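Local atomic coordinates of congerin-2 (Conger myriaster, PDB entry 1IS3), a protein that binds beta-galactosides as a homodimeric galectin of the conger eel, although its physiological role is not yet known. Residues G14-V19 and T89-T94; G20-S25 and D126-F131; A27-I32 and F49-D54; F78-G83 and Q100-E105. All coordinates share one frame; numbering follows the deposited sequence.

Interaction 1 of 4, residues G14-V19 and T89-T94; sequences GMYLTV and TITFDT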
loop_
_atom_site.group_PDB
_atom_site.type_symbol
_atom_site.label_atom_id
_atom_site.label_comp_id
_atom_site.label_asym_id
_atom_site.label_seq_id
_atom_site.Cartn_x
_atom_site.Cartn_y
_atom_site.Cartn_z
ATOM N N GLY A 14 -7.000 -15.082 -4.909
ATOM C CA GLY A 14 -8.065 -15.129 -3.922
ATOM C C GLY A 14 -8.170 -13.893 -3.030
ATOM O O GLY A 14 -9.137 -13.775 -2.273
ATOM N N MET A 15 -7.199 -12.991 -3.071
ATOM C CA MET A 15 -7.278 -11.739 -2.345
ATOM C C MET A 15 -8.047 -10.742 -3.179
ATOM O O MET A 15 -8.173 -10.935 -4.398
ATOM C CB MET A 15 -5.904 -11.168 -2.092
ATOM C CG MET A 15 -5.249 -12.011 -1.011
ATOM S SD MET A 15 -3.513 -11.596 -0.793
ATOM C CE MET A 15 -3.704 -10.034 0.035
ATOM N N TYR A 16 -8.525 -9.654 -2.598
ATOM C CA TYR A 16 -9.204 -8.573 -3.315
ATOM C C TYR A 16 -8.426 -7.299 -3.059
ATOM O O TYR A 16 -7.951 -7.029 -1.956
ATOM C CB TYR A 16 -10.630 -8.328 -2.831
ATOM C CG TYR A 16 -11.572 -9.458 -3.222
ATOM C CD1 TYR A 16 -11.399 -10.739 -2.670
ATOM C CD2 TYR A 16 -12.590 -9.244 -4.168
ATOM C CE1 TYR A 16 -12.213 -11.806 -3.062
ATOM C CE2 TYR A 16 -13.420 -10.315 -4.571
ATOM C CZ TYR A 16 -13.221 -11.592 -4.018
ATOM O OH TYR A 16 -13.993 -12.694 -4.429
ATOM N N LEU A 17 -8.281 -6.516 -4.111
ATOM C CA LEU A 17 -7.642 -5.206 -4.081
ATOM C C LEU A 17 -8.718 -4.168 -4.382
ATOM O O LEU A 17 -9.332 -4.232 -5.479
ATOM C CB LEU A 17 -6.575 -5.099 -5.159
ATOM C CG LEU A 17 -5.978 -3.710 -5.441
ATOM C CD1 LEU A 17 -5.231 -3.225 -4.189
ATOM C CD2 LEU A 17 -5.082 -3.754 -6.690
ATOM N N THR A 18 -8.973 -3.221 -3.479
ATOM C CA THR A 18 -9.871 -2.112 -3.784
ATOM C C THR A 18 -9.084 -0.822 -3.629
ATOM O O THR A 18 -8.429 -0.613 -2.601
ATOM C CB THR A 18 -11.052 -2.073 -2.839
ATOM O OG1 THR A 18 -11.719 -3.323 -3.037
ATOM C CG2 THR A 18 -12.010 -0.912 -3.097
ATOM N N VAL A 19 -9.079 -0.001 -4.676
ATOM C CA VAL A 19 -8.411 1.294 -4.630
ATOM C C VAL A 19 -9.441 2.372 -4.919
ATOM O O VAL A 19 -10.405 2.137 -5.659
ATOM C CB VAL A 19 -7.258 1.449 -5.669
ATOM C CG1 VAL A 19 -6.072 0.581 -5.242
ATOM C CG2 VAL A 19 -7.705 1.028 -7.069
ATOM N N THR A 89 -12.252 -2.447 -7.927
ATOM C CA THR A 89 -11.906 -3.668 -7.227
ATOM C C THR A 89 -11.415 -4.706 -8.236
ATOM O O THR A 89 -12.000 -4.883 -9.316
ATOM C CB THR A 89 -13.134 -4.252 -6.445
ATOM O OG1 THR A 89 -13.452 -3.270 -5.456
ATOM C CG2 THR A 89 -12.874 -5.598 -5.738
ATOM N N ILE A 90 -10.324 -5.366 -7.879
ATOM C CA ILE A 90 -9.686 -6.351 -8.730
ATOM C C ILE A 90 -9.469 -7.640 -7.945
ATOM O O ILE A 90 -9.079 -7.610 -6.764
ATOM C CB ILE A 90 -8.324 -5.782 -9.246
ATOM C CG1 ILE A 90 -8.544 -4.475 -9.995
ATOM C CG2 ILE A 90 -7.613 -6.833 -10.126
ATOM C CD1 ILE A 90 -7.254 -3.719 -10.336
ATOM N N THR A 91 -9.746 -8.775 -8.561
ATOM C CA THR A 91 -9.366 -10.068 -8.021
ATOM C C THR A 91 -8.914 -10.897 -9.236
ATOM O O THR A 91 -9.077 -10.436 -10.383
ATOM C CB THR A 91 -10.576 -10.733 -7.286
ATOM O OG1 THR A 91 -11.118 -9.730 -6.465
ATOM C CG2 THR A 91 -10.194 -11.940 -6.430
ATOM N N PHE A 92 -8.348 -12.088 -9.038
ATOM C CA PHE A 92 -7.889 -12.854 -10.174
ATOM C C PHE A 92 -7.733 -14.315 -9.823
ATOM O O PHE A 92 -7.648 -14.674 -8.631
ATOM C CB PHE A 92 -6.534 -12.300 -10.686
ATOM C CG PHE A 92 -5.351 -12.436 -9.733
ATOM C CD1 PHE A 92 -5.107 -11.452 -8.778
ATOM C CD2 PHE A 92 -4.512 -13.570 -9.796
ATOM C CE1 PHE A 92 -4.034 -11.605 -7.889
ATOM C CE2 PHE A 92 -3.444 -13.710 -8.906
ATOM C CZ PHE A 92 -3.208 -12.731 -7.954
ATOM N N ASP A 93 -7.798 -15.169 -10.848
ATOM C CA ASP A 93 -7.378 -16.535 -10.623
ATOM C C ASP A 93 -6.257 -16.784 -11.620
ATOM O O ASP A 93 -5.823 -15.825 -12.264
ATOM C CB ASP A 93 -8.528 -17.514 -10.835
ATOM C CG ASP A 93 -9.269 -17.462 -12.157
ATOM O OD1 ASP A 93 -10.427 -17.858 -12.126
ATOM O OD2 ASP A 93 -8.718 -17.035 -13.169
ATOM N N THR A 94 -5.830 -18.034 -11.894
ATOM C CA THR A 94 -4.686 -18.176 -12.814
ATOM C C THR A 94 -4.969 -17.908 -14.263
ATOM O O THR A 94 -4.070 -17.821 -15.086
ATOM C CB THR A 94 -4.031 -19.564 -12.790
ATOM O OG1 THR A 94 -5.076 -20.515 -12.934
ATOM C CG2 THR A 94 -3.119 -19.712 -11.562
HETATM O O HOH W 1 -6.855 -12.410 -6.387
#

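Interaction 2 of 4, residues G20-S25 and D126-F131; sequences GGVVNS and DARLTF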
loop_
_atom_site.group_PDB
_atom_site.type_symbol
_atom_site.label_atom_id
_atom_site.label_comp_id
_atom_site.label_asym_id
_atom_site.label_seq_id
_atom_site.Cartn_x
_atom_site.Cartn_y
_atom_site.Cartn_z
ATOM N N GLY A 20 -9.289 3.525 -4.270
ATOM C CA GLY A 20 -10.154 4.663 -4.506
ATOM C C GLY A 20 -9.267 5.849 -4.810
ATOM O O GLY A 20 -8.113 5.917 -4.353
ATOM N N GLY A 21 -9.797 6.776 -5.593
ATOM C CA GLY A 21 -9.022 7.924 -5.917
ATOM C C GLY A 21 -9.849 8.986 -6.611
ATOM O O GLY A 21 -11.081 8.953 -6.612
ATOM N N VAL A 22 -9.119 9.944 -7.159
ATOM C CA VAL A 22 -9.725 11.116 -7.773
ATOM C C VAL A 22 -8.999 11.379 -9.082
ATOM O O VAL A 22 -7.754 11.383 -9.125
ATOM C CB VAL A 22 -9.575 12.412 -6.893
ATOM C CG1 VAL A 22 -10.394 13.556 -7.526
ATOM C CG2 VAL A 22 -10.043 12.170 -5.480
ATOM N N VAL A 23 -9.768 11.585 -10.152
ATOM C CA VAL A 23 -9.186 11.922 -11.448
ATOM C C VAL A 23 -8.853 13.418 -11.501
ATOM O O VAL A 23 -9.659 14.242 -11.067
ATOM C CB VAL A 23 -10.175 11.560 -12.566
ATOM C CG1 VAL A 23 -9.535 11.843 -13.911
ATOM C CG2 VAL A 23 -10.594 10.102 -12.458
ATOM N N ASN A 24 -7.699 13.819 -12.005
ATOM C CA ASN A 24 -7.369 15.227 -12.109
ATOM C C ASN A 24 -8.310 15.932 -13.052
ATOM O O ASN A 24 -8.817 15.313 -13.997
ATOM C CB ASN A 24 -5.998 15.481 -12.676
ATOM C CG ASN A 24 -4.848 14.952 -11.840
ATOM O OD1 ASN A 24 -3.700 15.016 -12.296
ATOM N ND2 ASN A 24 -5.007 14.411 -10.646
ATOM N N SER A 25 -8.532 17.239 -12.838
ATOM C CA SER A 25 -9.344 18.065 -13.733
ATOM C C SER A 25 -8.253 18.104 -14.847
ATOM O O SER A 25 -7.034 18.107 -14.621
ATOM C CB SER A 25 -9.423 19.493 -13.247
ATOM O OG SER A 25 -10.103 19.425 -12.005
ATOM N N ASP A 126 -2.534 10.980 -14.610
ATOM C CA ASP A 126 -3.273 12.111 -14.085
ATOM C C ASP A 126 -4.439 11.824 -13.131
ATOM O O ASP A 126 -5.622 12.136 -13.387
ATOM C CB ASP A 126 -3.787 12.917 -15.250
ATOM C CG ASP A 126 -2.723 13.494 -16.163
ATOM O OD1 ASP A 126 -3.036 13.673 -17.343
ATOM O OD2 ASP A 126 -1.595 13.774 -15.737
ATOM N N ALA A 127 -4.069 11.229 -11.992
ATOM C CA ALA A 127 -5.015 10.890 -10.925
ATOM C C ALA A 127 -4.226 10.687 -9.622
ATOM O O ALA A 127 -2.989 10.759 -9.595
ATOM C CB ALA A 127 -5.788 9.601 -11.227
ATOM N N ARG A 128 -4.924 10.549 -8.514
ATOM C CA ARG A 128 -4.267 10.275 -7.257
ATOM C C ARG A 128 -5.089 9.248 -6.524
ATOM O O ARG A 128 -6.292 9.123 -6.793
ATOM C CB ARG A 128 -4.155 11.573 -6.465
ATOM C CG ARG A 128 -5.449 12.269 -6.162
ATOM C CD ARG A 128 -5.137 13.695 -5.704
ATOM N NE ARG A 128 -6.367 14.468 -5.563
ATOM C CZ ARG A 128 -7.090 14.461 -4.425
ATOM N NH1 ARG A 128 -6.709 13.743 -3.339
ATOM N NH2 ARG A 128 -8.263 15.133 -4.387
ATOM N N LEU A 129 -4.450 8.486 -5.647
ATOM C CA LEU A 129 -5.190 7.520 -4.844
ATOM C C LEU A 129 -5.457 8.106 -3.461
ATOM O O LEU A 129 -4.674 8.908 -2.950
ATOM C CB LEU A 129 -4.415 6.182 -4.676
ATOM C CG LEU A 129 -4.215 5.258 -5.898
ATOM C CD1 LEU A 129 -3.438 3.984 -5.545
ATOM C CD2 LEU A 129 -5.616 4.931 -6.455
ATOM N N THR A 130 -6.602 7.744 -2.895
ATOM C CA THR A 130 -6.995 8.221 -1.586
ATOM C C THR A 130 -7.161 7.077 -0.567
ATOM O O THR A 130 -7.125 7.348 0.636
ATOM C CB THR A 130 -8.307 9.049 -1.702
ATOM O OG1 THR A 130 -9.301 8.180 -2.215
ATOM C CG2 THR A 130 -8.135 10.303 -2.577
ATOM N N PHE A 131 -7.371 5.825 -0.974
ATOM C CA PHE A 131 -7.446 4.748 -0.009
ATOM C C PHE A 131 -7.109 3.458 -0.746
ATOM O O PHE A 131 -7.171 3.389 -1.983
ATOM C CB PHE A 131 -8.854 4.656 0.632
ATOM C CG PHE A 131 -9.990 4.059 -0.200
ATOM C CD1 PHE A 131 -10.831 4.888 -0.947
ATOM C CD2 PHE A 131 -10.186 2.672 -0.204
ATOM C CE1 PHE A 131 -11.881 4.320 -1.705
ATOM C CE2 PHE A 131 -11.216 2.111 -0.955
ATOM C CZ PHE A 131 -12.061 2.940 -1.703
HETATM O O HOH W 2 -11.870 8.463 -3.384
HETATM O O HOH W 3 -6.798 14.646 -8.546
#

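Interaction 3 of 4, residues A27-I32 and F49-D54; sequences ATRFSI and FSYGAD. With GAL (beta-D-galactopyranose), chain B.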
loop_
_atom_site.group_PDB
_atom_site.type_symbol
_atom_site.label_atom_id
_atom_site.label_comp_id
_atom_site.label_asym_id
_atom_site.label_seq_id
_atom_site.Cartn_x
_atom_site.Cartn_y
_atom_site.Cartn_z
ATOM N N ALA A 27 -7.282 15.828 -16.924
ATOM C CA ALA A 27 -6.542 14.586 -17.090
ATOM C C ALA A 27 -6.528 14.182 -18.553
ATOM O O ALA A 27 -7.519 14.301 -19.257
ATOM C CB ALA A 27 -7.184 13.412 -16.318
ATOM N N THR A 28 -5.403 13.673 -19.019
ATOM C CA THR A 28 -5.240 13.086 -20.353
ATOM C C THR A 28 -5.580 11.567 -20.187
ATOM O O THR A 28 -6.430 11.000 -20.890
ATOM C CB THR A 28 -3.770 13.630 -20.560
ATOM O OG1 THR A 28 -3.692 14.312 -21.806
ATOM C CG2 THR A 28 -2.786 12.594 -20.236
ATOM N N ARG A 29 -4.938 10.876 -19.228
ATOM C CA ARG A 29 -5.098 9.447 -18.957
ATOM C C ARG A 29 -4.446 9.106 -17.615
ATOM O O ARG A 29 -3.548 9.822 -17.137
ATOM C CB ARG A 29 -4.430 8.618 -20.068
ATOM C CG ARG A 29 -2.948 8.947 -20.176
ATOM C CD ARG A 29 -2.225 8.522 -21.432
ATOM N NE ARG A 29 -1.945 7.122 -21.447
ATOM C CZ ARG A 29 -0.743 6.577 -21.731
ATOM N NH1 ARG A 29 -0.663 5.265 -21.723
ATOM N NH2 ARG A 29 0.370 7.244 -21.987
ATOM N N PHE A 30 -4.846 8.033 -16.985
ATOM C CA PHE A 30 -4.120 7.525 -15.814
ATOM C C PHE A 30 -4.262 6.001 -15.878
ATOM O O PHE A 30 -5.209 5.478 -16.493
ATOM C CB PHE A 30 -4.677 8.029 -14.474
ATOM C CG PHE A 30 -6.034 7.500 -14.031
ATOM C CD1 PHE A 30 -7.211 8.121 -14.488
ATOM C CD2 PHE A 30 -6.107 6.379 -13.181
ATOM C CE1 PHE A 30 -8.466 7.610 -14.102
ATOM C CE2 PHE A 30 -7.358 5.887 -12.803
ATOM C CZ PHE A 30 -8.536 6.497 -13.269
ATOM N N SER A 31 -3.362 5.248 -15.256
ATOM C CA SER A 31 -3.503 3.796 -15.275
ATOM C C SER A 31 -3.371 3.166 -13.899
ATOM O O SER A 31 -2.715 3.757 -13.038
ATOM C CB SER A 31 -2.457 3.166 -16.201
ATOM O OG SER A 31 -1.097 3.438 -15.896
ATOM N N ILE A 32 -3.943 1.984 -13.730
ATOM C CA ILE A 32 -3.731 1.163 -12.553
ATOM C C ILE A 32 -2.919 -0.040 -13.104
ATOM O O ILE A 32 -3.260 -0.643 -14.146
ATOM C CB ILE A 32 -5.097 0.701 -11.964
ATOM C CG1 ILE A 32 -5.893 1.934 -11.469
ATOM C CG2 ILE A 32 -4.847 -0.339 -10.838
ATOM C CD1 ILE A 32 -7.437 1.641 -11.289
ATOM N N PHE A 49 -8.917 9.721 -21.301
ATOM C CA PHE A 49 -9.862 10.802 -21.520
ATOM C C PHE A 49 -9.571 11.387 -22.884
ATOM O O PHE A 49 -10.505 11.565 -23.678
ATOM C CB PHE A 49 -9.721 11.897 -20.477
ATOM C CG PHE A 49 -10.189 11.321 -19.152
ATOM C CD1 PHE A 49 -9.262 10.658 -18.320
ATOM C CD2 PHE A 49 -11.559 11.402 -18.800
ATOM C CE1 PHE A 49 -9.710 10.067 -17.142
ATOM C CE2 PHE A 49 -11.991 10.803 -17.603
ATOM C CZ PHE A 49 -11.074 10.138 -16.781
ATOM N N SER A 50 -8.295 11.709 -23.147
ATOM C CA SER A 50 -7.887 12.136 -24.484
ATOM C C SER A 50 -6.421 11.756 -24.669
ATOM O O SER A 50 -5.525 12.307 -24.022
ATOM C CB SER A 50 -8.089 13.666 -24.652
ATOM O OG SER A 50 -7.935 14.127 -26.001
ATOM N N TYR A 51 -6.208 10.765 -25.530
ATOM C CA TYR A 51 -4.865 10.283 -25.779
ATOM C C TYR A 51 -4.829 9.855 -27.215
ATOM O O TYR A 51 -5.400 8.820 -27.575
ATOM C CB TYR A 51 -4.540 9.080 -24.843
ATOM C CG TYR A 51 -3.170 8.459 -25.097
ATOM C CD1 TYR A 51 -2.000 9.192 -24.863
ATOM C CD2 TYR A 51 -3.085 7.154 -25.561
ATOM C CE1 TYR A 51 -0.742 8.621 -25.087
ATOM C CE2 TYR A 51 -1.837 6.566 -25.792
ATOM C CZ TYR A 51 -0.675 7.307 -25.548
ATOM O OH TYR A 51 0.547 6.698 -25.760
ATOM N N GLY A 52 -4.140 10.610 -28.055
ATOM C CA GLY A 52 -4.095 10.308 -29.487
ATOM C C GLY A 52 -5.513 10.355 -30.023
ATOM O O GLY A 52 -6.235 11.313 -29.733
ATOM N N ALA A 53 -5.948 9.315 -30.723
ATOM C CA ALA A 53 -7.315 9.238 -31.199
ATOM C C ALA A 53 -8.249 8.652 -30.163
ATOM O O ALA A 53 -9.432 8.519 -30.449
ATOM C CB ALA A 53 -7.456 8.341 -32.412
ATOM N N ASP A 54 -7.775 8.225 -28.991
ATOM C CA ASP A 54 -8.614 7.622 -27.965
ATOM C C ASP A 54 -9.250 8.633 -27.034
ATOM O O ASP A 54 -8.551 9.454 -26.416
ATOM C CB ASP A 54 -7.777 6.656 -27.147
ATOM C CG ASP A 54 -7.455 5.386 -27.910
ATOM O OD1 ASP A 54 -8.327 4.920 -28.641
ATOM O OD2 ASP A 54 -6.372 4.843 -27.767
HETATM C C1 GAL B . 0.386 2.602 -25.666
HETATM C C2 GAL B . 0.813 3.559 -24.561
HETATM C C3 GAL B . 1.325 2.792 -23.351
HETATM C C4 GAL B . 0.287 1.756 -22.906
HETATM C C5 GAL B . -0.066 0.867 -24.090
HETATM C C6 GAL B . -1.113 -0.160 -23.751
HETATM O O2 GAL B . 1.835 4.408 -25.045
HETATM O O3 GAL B . 1.592 3.698 -22.293
HETATM O O4 GAL B . -0.885 2.397 -22.413
HETATM O O5 GAL B . -0.580 1.663 -25.174
HETATM O O6 GAL B . -1.354 -1.013 -24.855
#

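Interaction 4 of 4, residues F78-G83 and Q100-E105; sequences FPFTKG and QLSNGE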
loop_
_atom_site.group_PDB
_atom_site.type_symbol
_atom_site.label_atom_id
_atom_site.label_comp_id
_atom_site.label_asym_id
_atom_site.label_seq_id
_atom_site.Cartn_x
_atom_site.Cartn_y
_atom_site.Cartn_z
ATOM N N PHE A 78 -17.042 3.411 -19.589
ATOM C CA PHE A 78 -16.191 4.457 -19.101
ATOM C C PHE A 78 -16.983 5.343 -18.155
ATOM O O PHE A 78 -17.288 6.496 -18.480
ATOM C CB PHE A 78 -15.656 5.247 -20.300
ATOM C CG PHE A 78 -14.383 6.028 -19.985
ATOM C CD1 PHE A 78 -14.426 7.420 -19.815
ATOM C CD2 PHE A 78 -13.168 5.341 -19.864
ATOM C CE1 PHE A 78 -13.245 8.124 -19.525
ATOM C CE2 PHE A 78 -11.999 6.046 -19.574
ATOM C CZ PHE A 78 -12.037 7.432 -19.405
ATOM N N PRO A 79 -17.295 4.904 -16.939
ATOM C CA PRO A 79 -18.029 5.710 -15.971
ATOM C C PRO A 79 -17.067 6.650 -15.208
ATOM O O PRO A 79 -17.071 6.653 -13.964
ATOM C CB PRO A 79 -18.706 4.637 -15.118
ATOM C CG PRO A 79 -17.605 3.596 -15.003
ATOM C CD PRO A 79 -17.106 3.533 -16.440
ATOM N N PHE A 80 -16.222 7.425 -15.866
ATOM C CA PHE A 80 -15.232 8.224 -15.178
ATOM C C PHE A 80 -15.452 9.665 -15.577
ATOM O O PHE A 80 -15.758 9.916 -16.751
ATOM C CB PHE A 80 -13.797 7.815 -15.583
ATOM C CG PHE A 80 -13.517 6.362 -15.265
ATOM C CD1 PHE A 80 -13.193 5.985 -13.963
ATOM C CD2 PHE A 80 -13.669 5.390 -16.258
ATOM C CE1 PHE A 80 -13.039 4.619 -13.654
ATOM C CE2 PHE A 80 -13.515 4.047 -15.939
ATOM C CZ PHE A 80 -13.206 3.654 -14.646
ATOM N N THR A 81 -15.296 10.601 -14.647
ATOM C CA THR A 81 -15.370 12.005 -14.945
ATOM C C THR A 81 -14.141 12.710 -14.388
ATOM O O THR A 81 -13.748 12.456 -13.243
ATOM C CB THR A 81 -16.658 12.593 -14.335
ATOM O OG1 THR A 81 -17.742 11.914 -14.948
ATOM C CG2 THR A 81 -16.816 14.088 -14.588
ATOM N N LYS A 82 -13.506 13.592 -15.159
ATOM C CA LYS A 82 -12.388 14.390 -14.659
ATOM C C LYS A 82 -12.818 15.225 -13.441
ATOM O O LYS A 82 -13.914 15.796 -13.440
ATOM C CB LYS A 82 -11.891 15.333 -15.750
ATOM C CG LYS A 82 -11.223 14.594 -16.918
ATOM C CD LYS A 82 -10.660 15.500 -18.024
ATOM C CE LYS A 82 -11.785 16.081 -18.862
ATOM N NZ LYS A 82 -11.284 16.987 -19.876
ATOM N N GLY A 83 -11.970 15.251 -12.407
ATOM C CA GLY A 83 -12.223 15.956 -11.167
ATOM C C GLY A 83 -13.021 15.123 -10.158
ATOM O O GLY A 83 -13.200 15.546 -8.993
ATOM N N GLN A 100 -13.917 -4.716 -11.355
ATOM C CA GLN A 100 -15.244 -4.140 -11.197
ATOM C C GLN A 100 -15.078 -2.644 -11.070
ATOM O O GLN A 100 -14.233 -2.148 -10.318
ATOM C CB GLN A 100 -15.926 -4.702 -9.979
ATOM C CG GLN A 100 -17.364 -4.154 -9.926
ATOM C CD GLN A 100 -18.381 -5.141 -9.346
ATOM O OE1 GLN A 100 -19.570 -5.123 -9.696
ATOM N NE2 GLN A 100 -17.994 -6.074 -8.461
ATOM N N LEU A 101 -15.802 -1.910 -11.914
ATOM C CA LEU A 101 -15.723 -0.449 -11.982
ATOM C C LEU A 101 -16.648 0.218 -10.942
ATOM O O LEU A 101 -17.455 -0.472 -10.299
ATOM C CB LEU A 101 -16.073 0.013 -13.421
ATOM C CG LEU A 101 -15.339 -0.707 -14.552
ATOM C CD1 LEU A 101 -15.840 -0.202 -15.885
ATOM C CD2 LEU A 101 -13.824 -0.493 -14.404
ATOM N N SER A 102 -16.553 1.556 -10.786
ATOM C CA SER A 102 -17.345 2.357 -9.817
ATOM C C SER A 102 -18.855 2.162 -9.943
ATOM O O SER A 102 -19.567 2.097 -8.933
ATOM C CB SER A 102 -17.099 3.887 -9.970
ATOM O OG SER A 102 -15.756 4.317 -10.248
ATOM N N ASN A 103 -19.367 2.016 -11.181
ATOM C CA ASN A 103 -20.803 1.849 -11.410
ATOM C C ASN A 103 -21.261 0.394 -11.373
ATOM O O ASN A 103 -22.428 0.115 -11.669
ATOM C CB ASN A 103 -21.180 2.451 -12.755
ATOM C CG ASN A 103 -20.543 1.706 -13.927
ATOM O OD1 ASN A 103 -19.531 0.991 -13.791
ATOM N ND2 ASN A 103 -21.078 1.847 -15.138
ATOM N N GLY A 104 -20.388 -0.569 -11.035
ATOM C CA GLY A 104 -20.788 -1.965 -10.957
ATOM C C GLY A 104 -20.497 -2.727 -12.236
ATOM O O GLY A 104 -20.586 -3.944 -12.246
ATOM N N GLU A 105 -20.158 -2.067 -13.339
ATOM C CA GLU A 105 -19.855 -2.809 -14.566
ATOM C C GLU A 105 -18.515 -3.537 -14.408
ATOM O O GLU A 105 -17.641 -3.121 -13.631
ATOM C CB GLU A 105 -19.758 -1.886 -15.798
ATOM C CG GLU A 105 -21.154 -1.479 -16.237
ATOM C CD GLU A 105 -21.195 -0.624 -17.493
ATOM O OE1 GLU A 105 -21.822 -1.094 -18.441
ATOM O OE2 GLU A 105 -20.623 0.475 -17.537
HETATM O O HOH W 4 -15.901 7.021 -11.364
#

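Interaction 1 of 4, residues G14-V19 and T89-T94
The ring of Tyr16 has Thr91 over one face and Thr89 at its edge, so two threonines of strand 85-92 border a single aromatic group. In one of two conformers modelled for Thr91, its methyl CG2 stands 3.9 Å from the centroid of the Tyr16 ring and only 9° off the ring normal, a CH-pi contact made almost squarely over the centre. CG2 of Thr89 comes up in the plane of the same ring, 4.0 Å from CD2 of Tyr16. With chi1 of Tyr16 at -70°, its CG lies beside the backbone N and anti to the carbonyl carbon, which lets the ring lean across both threonines.

Further along, the hydroxyls of Thr18 and Thr89 meet, OG1 to OG1, at 3.0 Å in a hydrogen bond that either may donate. They belong to a non-hydrogen-bonded antiparallel pair, whereas Leu17 and Ile90 form the hydrogen-bonded pair next to it. There the amide N of Ile90 reaches O of Leu17 at 2.8 Å, and N of Leu17 returns the bond to O of Ile90 in a nearly straight line. On the buried face, CD2 of Leu17 packs 4.2 Å from CD1 of Ile90. Where the strands part, one water bridges the segments, accepting from Phe92 N and lying 2.8 Å from Met15 O.

This is the pairing of two inner strands of a five-stranded antiparallel sheet in the galectin sandwich. Strands 127-134 and 96-100 flank the pair, Phe11 of strand 10-12 packs against Leu17 and Ile90, and Met15 touches Thr130 of the second subunit.

Interaction 2 of 4, residues G20-S25 and D126-F131
A classic beta bulge marks this antiparallel pairing: Thr130 and Phe131 both face Gly20, and the register slips by one residue before Gly21. O of Gly20 takes the amide of Thr130 at 2.8 Å and, weakly, that of Phe131, while N of Gly20 gives its proton to O of Phe131. The same N lies over the centre of the Phe131 ring, and CE1 of Phe131 comes within 3.3 Å of CA of Gly20. The aromatic ring therefore lies directly against bare glycine backbone.

Beyond the bulge the pairing is regular. Val22 and Arg128 exchange two backbone bonds, each 3.0 Å between the N of one and the O of the other, and their side chains run side by side in the same direction. Arg128 starts with CG between its backbone N and carbonyl carbon (chi1 58°) and then extends as far as NE, which carries the guanidinium alongside Val22; CG2 of Val22 sits over one face of that group, 3.6 Å from NH2 of Arg128. A water accepts from ND2 of Asn24 at 2.8 Å and more weakly from NE of Arg128. At the strand end, N of Asn24 closes the pairing on O of Asp126.

Strand 127-134 is the outermost strand of its sheet within the chain, and strand 85-92 flanks strand 17-23 on its other side. Val23 and Ala127 reach inward to Phe30 of strand 29-34, while Leu129 and Phe131 pack on Ile9 and Leu134 of the second subunit.

Interaction 3 of 4, residues A27-I32 and F49-D54
The galactose pocket is lined here by Arg29 and Tyr51, which stack on each other and each bind the sugar. The Arg29 guanidinium lies flat on the Tyr51 ring, planes 23° apart, with CZ of Arg29 4.0 Å from the centroid of the Tyr51 ring in a cation-pi contact. CD of Arg29 approaches the same face, 3.5 Å from CD1 of Tyr51. The Arg29 chain bends at chi3 (-76°), turning its planar end over the ring.

At the guanidinium edge, NH1 of Arg29 gives an almost straight hydrogen bond of 2.8 Å to O3 of the galactose. OH of Tyr51 meets O2 of that sugar at 2.7 Å, with the donor unsettled. The loop carrying Tyr51 is tied by its backbone to the residue just before strand 29-34: O of Thr28 accepts from N of Phe49 at 2.8 Å and from N of Ser50 at 3.0 Å. Phe49 turns inward, its CE1 4.1 Å from CE1 of Phe30 and its CD1 4.0 Å from CB of Ala27. A type II' turn from Tyr51 to Asp54 follows.

Arg29 NH1 also forms a salt bridge with Asp46, while His44, Arg48, Asn61 and Glu72 supply further bonds to the galactose. Shared between a carboxylate, an aromatic face and a sugar hydroxyl, the guanidinium probably keeps its charge and is restrained in rotation, so that adjacent hydroxyls O2 and O3 are read by two groups that brace each other.

Interaction 4 of 4, residues F78-G83 and Q100-E105
Pro79 and Asn103 cross at about a right angle, the proline ring lying over one face of the asparagine amide. CG of Pro79 lies 3.5 Å from OD1 of Asn103, and CB of Pro79 is 3.7 Å from ND2 of Asn103, so one side of the pyrrolidine spans the amide from oxygen to nitrogen. Leu101 divides its two methyls between neighbours, again crossing each nearly perpendicularly: its CD1 stands 4.0 Å from CD of Pro79, while its CD2 meets CZ of Phe80 at 4.2 Å, at the ring edge and near its plane.

What presents the amide to Pro79 is an Asx turn. Asn103 CG sits between the backbone N and the carbonyl carbon (chi1 65°), and OD1 of Asn103 accepts from N of Glu105, which comes from the side of the amide opposite the proline. ND2 of Asn103 in turn donates to OE2 of Glu105 at 2.8 Å. The hairpin tip between strands 96-100 and 106-110 is a type I turn from Leu101 to Gly104, and Pro79 is itself the centre of an inverse gamma turn.

A water lies 2.9 Å from O of Pro79 and also bonds OG of Ser102, whose second partner is N of Gln87. Direct contact between the loops thus rests on van der Waals packing. The Asn103 amide has its polar atoms engaged within its own turn, which probably holds it as a flat surface for the proline.

Interactions 1 and 2 share strand 17-23, which pairs with strand 85-92 in one and 127-134 in the other; both rely on backbone bonds, and both reach the second subunit. Interaction 3 belongs to the opposing sheet and the loop beside it, where charge and aromatic stacking serve the sugar. Interaction 4 joins two loops chiefly by apolar packing. Leu17 and Ile90 of interaction 1 and Phe30 and Phe49 of interaction 3 are buried, whereas turn residues Ser102 and Asn103 of interaction 4 are exposed. Inner side chains converge: Ala127 packs on Phe30, and Phe49 meets Phe78 and Phe80. Backbone bonds between Thr89 and Gln100 and between Val23 and Gly83 connect the contacts, while the Asp126 carboxylate accepts from Thr28 N.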